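Local coordinates for protein haloacid dehalogenase/epoxide hydrolase family (Corynebacterium glutamicum ATCC 13032, PDB 2PR7) that is uncharacterised but probably acts as a hydrolase of the haloacid dehalogenase superfamily, and binds a calcium ion at its presumed active site, at residues A[35-40]-A[60-65]; A[4-9]-A[92-97]. One frame throughout, in Å; residues are numbered along the deposited sequence.

How the contacts relate
Both contacts are pairings of neighbouring parallel strands in one five-stranded sheet, whose order is 63-66, 36-41, 4-7, 94-98, 113-116, the 3-2-1-4-5 order of a Rossmann-like HAD core. Contact 1 joins an outermost strand to its neighbour; contact 2 joins the central strand to the next one across. Their centres lie about 9 Å apart, and strands 36-41 and 4-7 meet between them, with G36 O 2.8 Å from L5 N. Segments 35-40 and 60-65 both fall between 4-9 and 92-97, so along the chain contact 2 brackets contact 1. The C-terminal ends of strands 4-7 and 94-98 thus come together at one end of the sheet, where D8 and D99 bind the calcium ion.

Contact 1 (A[35-40]-A[60-65]); sequences VGTVIL and VVDKVL
The T37 hydroxyl fits into the bend of the chain at V61 and D62, just where 60-65 turns into its strand. With chi1 at 53°, OG1 stands between the backbone N and carbonyl carbon and reaches D62 N at 3.1 Å, coming close to V61 CA as well. D62 returns the grip: its OD2 accepts from T37 N at 2.9 Å, on the anti side of the carboxylate and 18° out of its plane. A water fills the corner beside this pair, accepting from T37 OG1 and donating to D62 OD2 and V35 O. Beyond it the parallel ladder takes over, as K63 N donates to T37 O, I39 N to K63 O and L65 N to I39 O, the last at 2.8 Å and 168°. On the face bearing I39, the V61 methyls lie across the isoleucine chain at about a right angle, CG2 3.9 Å from I39 CD1. V64 lies alongside, pointing the same way, its CG2 4.1 Å from that same CD1; the three methyls form a triangle, with I39 CD1 resting against the hollow between the two valine CG2 atoms. On the other face, L40 CD1 sits 3.8 Å from L65 CB. The pair belongs to the beta-alpha-beta unit 36-41, 50-57, 63-66: I52 of the connecting helix covers I39 and V64, L27 of helix 17-32 packs on V61, and strand 4-7 borders 36-41 on its other edge.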
loop_
_atom_site.group_PDB
_atom_site.type_symbol
_atom_site.label_atom_id
_atom_site.label_comp_id
_atom_site.label_asym_id
_atom_site.label_seq_id
_atom_site.Cartn_x
_atom_site.Cartn_y
_atom_site.Cartn_z
ATOM N N VAL A 35 6.930 -5.822 -8.587
ATOM C CA VAL A 35 6.417 -4.607 -7.957
ATOM C C VAL A 35 6.844 -4.608 -6.507
ATOM O O VAL A 35 6.646 -5.573 -5.828
ATOM C CB VAL A 35 4.901 -4.574 -8.076
ATOM C CG1 VAL A 35 4.288 -3.403 -7.238
ATOM C CG2 VAL A 35 4.515 -4.436 -9.539
ATOM N N GLY A 36 7.453 -3.537 -6.023
ATOM C CA GLY A 36 7.747 -3.421 -4.603
ATOM C C GLY A 36 6.501 -3.035 -3.821
ATOM O O GLY A 36 5.659 -2.304 -4.313
ATOM N N THR A 37 6.366 -3.586 -2.622
ATOM C CA THR A 37 5.148 -3.425 -1.845
ATOM C C THR A 37 5.449 -2.961 -0.442
ATOM O O THR A 37 6.310 -3.508 0.240
ATOM C CB THR A 37 4.332 -4.730 -1.794
ATOM O OG1 THR A 37 5.143 -5.837 -1.343
ATOM C CG2 THR A 37 3.816 -5.035 -3.172
ATOM N N VAL A 38 4.742 -1.906 -0.025
ATOM C CA VAL A 38 4.880 -1.338 1.313
ATOM C C VAL A 38 3.507 -1.110 1.914
ATOM O O VAL A 38 2.607 -0.611 1.233
ATOM C CB VAL A 38 5.615 0.018 1.302
ATOM C CG1 VAL A 38 5.826 0.513 2.738
ATOM C CG2 VAL A 38 6.899 -0.101 0.643
ATOM N N ILE A 39 3.333 -1.472 3.179
ATOM C CA ILE A 39 2.173 -1.061 3.949
ATOM C C ILE A 39 2.607 0.201 4.665
ATOM O O ILE A 39 3.625 0.203 5.372
ATOM C CB ILE A 39 1.719 -2.121 4.979
ATOM C CG1 ILE A 39 1.180 -3.359 4.256
ATOM C CG2 ILE A 39 0.684 -1.529 5.931
ATOM C CD1 ILE A 39 0.804 -4.523 5.125
ATOM N N LEU A 40 1.857 1.274 4.435
ATOM C CA LEU A 40 2.102 2.573 5.092
ATOM C C LEU A 40 0.849 2.860 5.869
ATOM O O LEU A 40 -0.215 3.158 5.296
ATOM C CB LEU A 40 2.398 3.714 4.132
ATOM C CG LEU A 40 2.682 5.108 4.704
ATOM C CD1 LEU A 40 3.969 5.096 5.554
ATOM C CD2 LEU A 40 2.757 6.118 3.593
ATOM N N VAL A 60 4.498 -11.262 2.701
ATOM C CA VAL A 60 3.312 -10.843 1.961
ATOM C C VAL A 60 3.576 -9.488 1.308
ATOM O O VAL A 60 3.198 -9.239 0.156
ATOM C CB VAL A 60 2.084 -10.829 2.871
ATOM C CG1 VAL A 60 0.876 -10.281 2.167
ATOM C CG2 VAL A 60 1.815 -12.240 3.421
ATOM N N VAL A 61 4.236 -8.606 2.060
ATOM C CA VAL A 61 4.732 -7.358 1.524
ATOM C C VAL A 61 6.225 -7.261 1.822
ATOM O O VAL A 61 6.753 -7.958 2.725
ATOM C CB VAL A 61 3.931 -6.149 2.105
ATOM C CG1 VAL A 61 2.456 -6.333 1.773
ATOM C CG2 VAL A 61 4.097 -6.048 3.611
ATOM N N ASP A 62 6.881 -6.343 1.113
ATOM C CA ASP A 62 8.311 -6.086 1.290
ATOM C C ASP A 62 8.598 -5.360 2.597
ATOM O O ASP A 62 9.578 -5.685 3.287
ATOM C CB ASP A 62 8.891 -5.274 0.142
ATOM C CG ASP A 62 8.924 -6.059 -1.139
ATOM O OD1 ASP A 62 9.448 -7.196 -1.136
ATOM O OD2 ASP A 62 8.422 -5.549 -2.147
ATOM N N LYS A 63 7.748 -4.378 2.939
ATOM C CA LYS A 63 7.999 -3.575 4.111
ATOM C C LYS A 63 6.703 -3.102 4.768
ATOM O O LYS A 63 5.744 -2.824 4.086
ATOM C CB LYS A 63 8.788 -2.354 3.713
ATOM C CG LYS A 63 10.118 -2.602 3.017
ATOM C CD LYS A 63 11.199 -2.988 3.978
ATOM C CE LYS A 63 12.541 -3.023 3.263
ATOM N NZ LYS A 63 12.419 -3.672 1.926
ATOM N N VAL A 64 6.753 -2.910 6.082
ATOM C CA VAL A 64 5.682 -2.311 6.842
ATOM C C VAL A 64 6.243 -1.070 7.547
ATOM O O VAL A 64 7.253 -1.153 8.278
ATOM C CB VAL A 64 5.125 -3.334 7.877
ATOM C CG1 VAL A 64 4.255 -2.645 8.929
ATOM C CG2 VAL A 64 4.329 -4.466 7.186
ATOM N N LEU A 65 5.579 0.058 7.336
ATOM C CA LEU A 65 5.927 1.334 7.967
ATOM C C LEU A 65 4.727 1.849 8.766
ATOM O O LEU A 65 3.614 1.932 8.232
ATOM C CB LEU A 65 6.331 2.420 6.937
ATOM C CG LEU A 65 7.643 2.208 6.193
ATOM C CD1 LEU A 65 7.903 3.424 5.270
ATOM C CD2 LEU A 65 8.778 1.986 7.146
HETATM O O HOH W 1 6.636 -6.948 -3.190
#

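Contact 2 (A[4-9]-A[92-97]); sequences GLIVDY and RDCVLV. With CA (calcium ion), chain C.
Central in the HAD-type parallel sheet, strands 4-7 and 94-97 pair and lead directly to the calcium site. Their short axes run 21° apart, and the ladder is continuous: G4 N donates to D93 O, V95 N to G4 O, I6 N to V95 O, V97 N to I6 O and D8 N to V97 O. The bond from I6 N to V95 O is 2.8 Å long and lies nearly along the C=O axis. The final rung, D8 N to V97 O at 3.1 Å, holds the start of the loop that follows strand 4-7. In HAD enzymes an aspartate here supplies the metal-binding carboxylate, and D8 OD2 does bind calcium, at 2.2 Å, with A10, D99 and three waters completing the site. The D8 carboxylate swings away from strand 94-97 and towards the ion, its CG opposite the main-chain N (chi1 -161°). Its OD1 accepts from Y9 N at 2.6 Å, from above the carboxylate plane, which helps fix the group's rotation. On one face, I6 CG2 meets L96 CD1 at 3.6 Å while I6 CD1 packs against C94 CB; on the other, L5 CD1 touches V97 CG2 at 3.6 Å. Helix 77-86 covers the face of I6, C94 and L96, and helix 120-131 that of L5, V95 and V97.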
loop_
_atom_site.group_PDB
_atom_site.type_symbol
_atom_site.label_atom_id
_atom_site.label_comp_id
_atom_site.label_asym_id
_atom_site.label_seq_id
_atom_site.Cartn_x
_atom_site.Cartn_y
_atom_site.Cartn_z
ATOM N N GLY A 4 6.011 0.599 -7.724
ATOM C CA GLY A 4 5.825 0.511 -6.304
ATOM C C GLY A 4 4.355 0.589 -5.933
ATOM O O GLY A 4 3.631 1.419 -6.462
ATOM N N LEU A 5 3.934 -0.268 -5.000
ATOM C CA LEU A 5 2.555 -0.294 -4.462
ATOM C C LEU A 5 2.610 -0.082 -2.966
ATOM O O LEU A 5 3.138 -0.949 -2.222
ATOM C CB LEU A 5 1.907 -1.628 -4.805
ATOM C CG LEU A 5 0.502 -1.951 -4.233
ATOM C CD1 LEU A 5 -0.536 -0.870 -4.601
ATOM C CD2 LEU A 5 0.064 -3.332 -4.746
ATOM N N ILE A 6 2.014 1.040 -2.550
ATOM C CA ILE A 6 1.994 1.487 -1.146
ATOM C C ILE A 6 0.512 1.359 -0.721
ATOM O O ILE A 6 -0.358 1.916 -1.378
ATOM C CB ILE A 6 2.505 2.902 -0.957
ATOM C CG1 ILE A 6 3.924 3.092 -1.545
ATOM C CG2 ILE A 6 2.395 3.301 0.549
ATOM C CD1 ILE A 6 4.435 4.535 -1.512
ATOM N N VAL A 7 0.215 0.544 0.287
ATOM C CA VAL A 7 -1.172 0.311 0.707
ATOM C C VAL A 7 -1.362 0.535 2.188
ATOM O O VAL A 7 -0.440 0.337 2.957
ATOM C CB VAL A 7 -1.655 -1.098 0.364
ATOM C CG1 VAL A 7 -1.254 -1.493 -1.098
ATOM C CG2 VAL A 7 -1.129 -2.112 1.327
ATOM N N ASP A 8 -2.555 0.993 2.550
ATOM C CA ASP A 8 -2.900 1.138 3.954
ATOM C C ASP A 8 -3.238 -0.217 4.478
ATOM O O ASP A 8 -3.459 -1.157 3.715
ATOM C CB ASP A 8 -4.039 2.128 4.205
ATOM C CG ASP A 8 -4.067 2.613 5.659
ATOM O OD1 ASP A 8 -3.218 2.183 6.517
ATOM O OD2 ASP A 8 -4.879 3.428 5.952
ATOM N N TYR A 9 -3.226 -0.365 5.799
ATOM C CA TYR A 9 -3.682 -1.585 6.414
ATOM C C TYR A 9 -5.165 -1.440 6.828
ATOM O O TYR A 9 -6.052 -2.071 6.227
ATOM C CB TYR A 9 -2.794 -1.934 7.634
ATOM C CG TYR A 9 -3.206 -3.192 8.261
ATOM C CD1 TYR A 9 -2.849 -4.399 7.697
ATOM C CD2 TYR A 9 -4.016 -3.189 9.399
ATOM C CE1 TYR A 9 -3.245 -5.575 8.260
ATOM C CE2 TYR A 9 -4.434 -4.368 9.974
ATOM C CZ TYR A 9 -4.043 -5.560 9.404
ATOM O OH TYR A 9 -4.429 -6.746 9.984
ATOM N N ARG A 92 7.336 9.260 -7.529
ATOM C CA ARG A 92 6.601 9.313 -8.792
ATOM C C ARG A 92 6.372 7.921 -9.391
ATOM O O ARG A 92 5.435 7.757 -10.164
ATOM C CB ARG A 92 7.247 10.280 -9.832
ATOM C CG ARG A 92 8.544 9.768 -10.401
ATOM C CD ARG A 92 9.417 10.846 -11.098
ATOM N NE ARG A 92 10.829 10.674 -10.702
ATOM C CZ ARG A 92 11.822 11.521 -10.959
ATOM N NH1 ARG A 92 11.616 12.647 -11.651
ATOM N NH2 ARG A 92 13.045 11.229 -10.521
ATOM N N ASP A 93 7.147 6.910 -8.988
ATOM C CA ASP A 93 6.989 5.561 -9.505
ATOM C C ASP A 93 6.060 4.706 -8.651
ATOM O O ASP A 93 5.905 3.504 -8.858
ATOM C CB ASP A 93 8.369 4.881 -9.670
ATOM C CG ASP A 93 9.166 5.496 -10.783
ATOM O OD1 ASP A 93 8.539 6.108 -11.687
ATOM O OD2 ASP A 93 10.410 5.406 -10.745
ATOM N N CYS A 94 5.439 5.324 -7.666
ATOM C CA CYS A 94 4.593 4.582 -6.721
ATOM C C CYS A 94 3.144 4.956 -6.851
ATOM O O CYS A 94 2.811 6.146 -7.101
ATOM C CB CYS A 94 5.030 4.810 -5.287
ATOM S SG CYS A 94 6.730 4.326 -4.883
ATOM N N VAL A 95 2.317 3.948 -6.571
ATOM C CA VAL A 95 0.879 4.033 -6.412
ATOM C C VAL A 95 0.532 3.944 -4.917
ATOM O O VAL A 95 0.973 2.997 -4.247
ATOM C CB VAL A 95 0.150 2.871 -7.111
ATOM C CG1 VAL A 95 -1.368 3.107 -6.994
ATOM C CG2 VAL A 95 0.540 2.773 -8.627
ATOM N N LEU A 96 -0.332 4.813 -4.414
ATOM C CA LEU A 96 -0.850 4.690 -3.064
ATOM C C LEU A 96 -2.299 4.208 -3.145
ATOM O O LEU A 96 -3.105 4.851 -3.854
ATOM C CB LEU A 96 -0.849 6.031 -2.329
ATOM C CG LEU A 96 -1.584 5.978 -0.965
ATOM C CD1 LEU A 96 -0.638 5.254 0.068
ATOM C CD2 LEU A 96 -2.036 7.341 -0.432
ATOM N N VAL A 97 -2.639 3.172 -2.401
ATOM C CA VAL A 97 -3.991 2.767 -2.267
ATOM C C VAL A 97 -4.423 3.030 -0.814
ATOM O O VAL A 97 -3.856 2.481 0.115
ATOM C CB VAL A 97 -4.156 1.265 -2.637
ATOM C CG1 VAL A 97 -5.637 0.752 -2.373
ATOM C CG2 VAL A 97 -3.643 0.938 -4.063
HETATM CA CA CA C . -7.038 3.446 6.448
HETATM O O HOH W 2 -6.976 4.315 8.729
HETATM O O HOH W 3 -9.103 3.698 8.187
HETATM O O HOH W 4 -6.800 5.752 5.707
#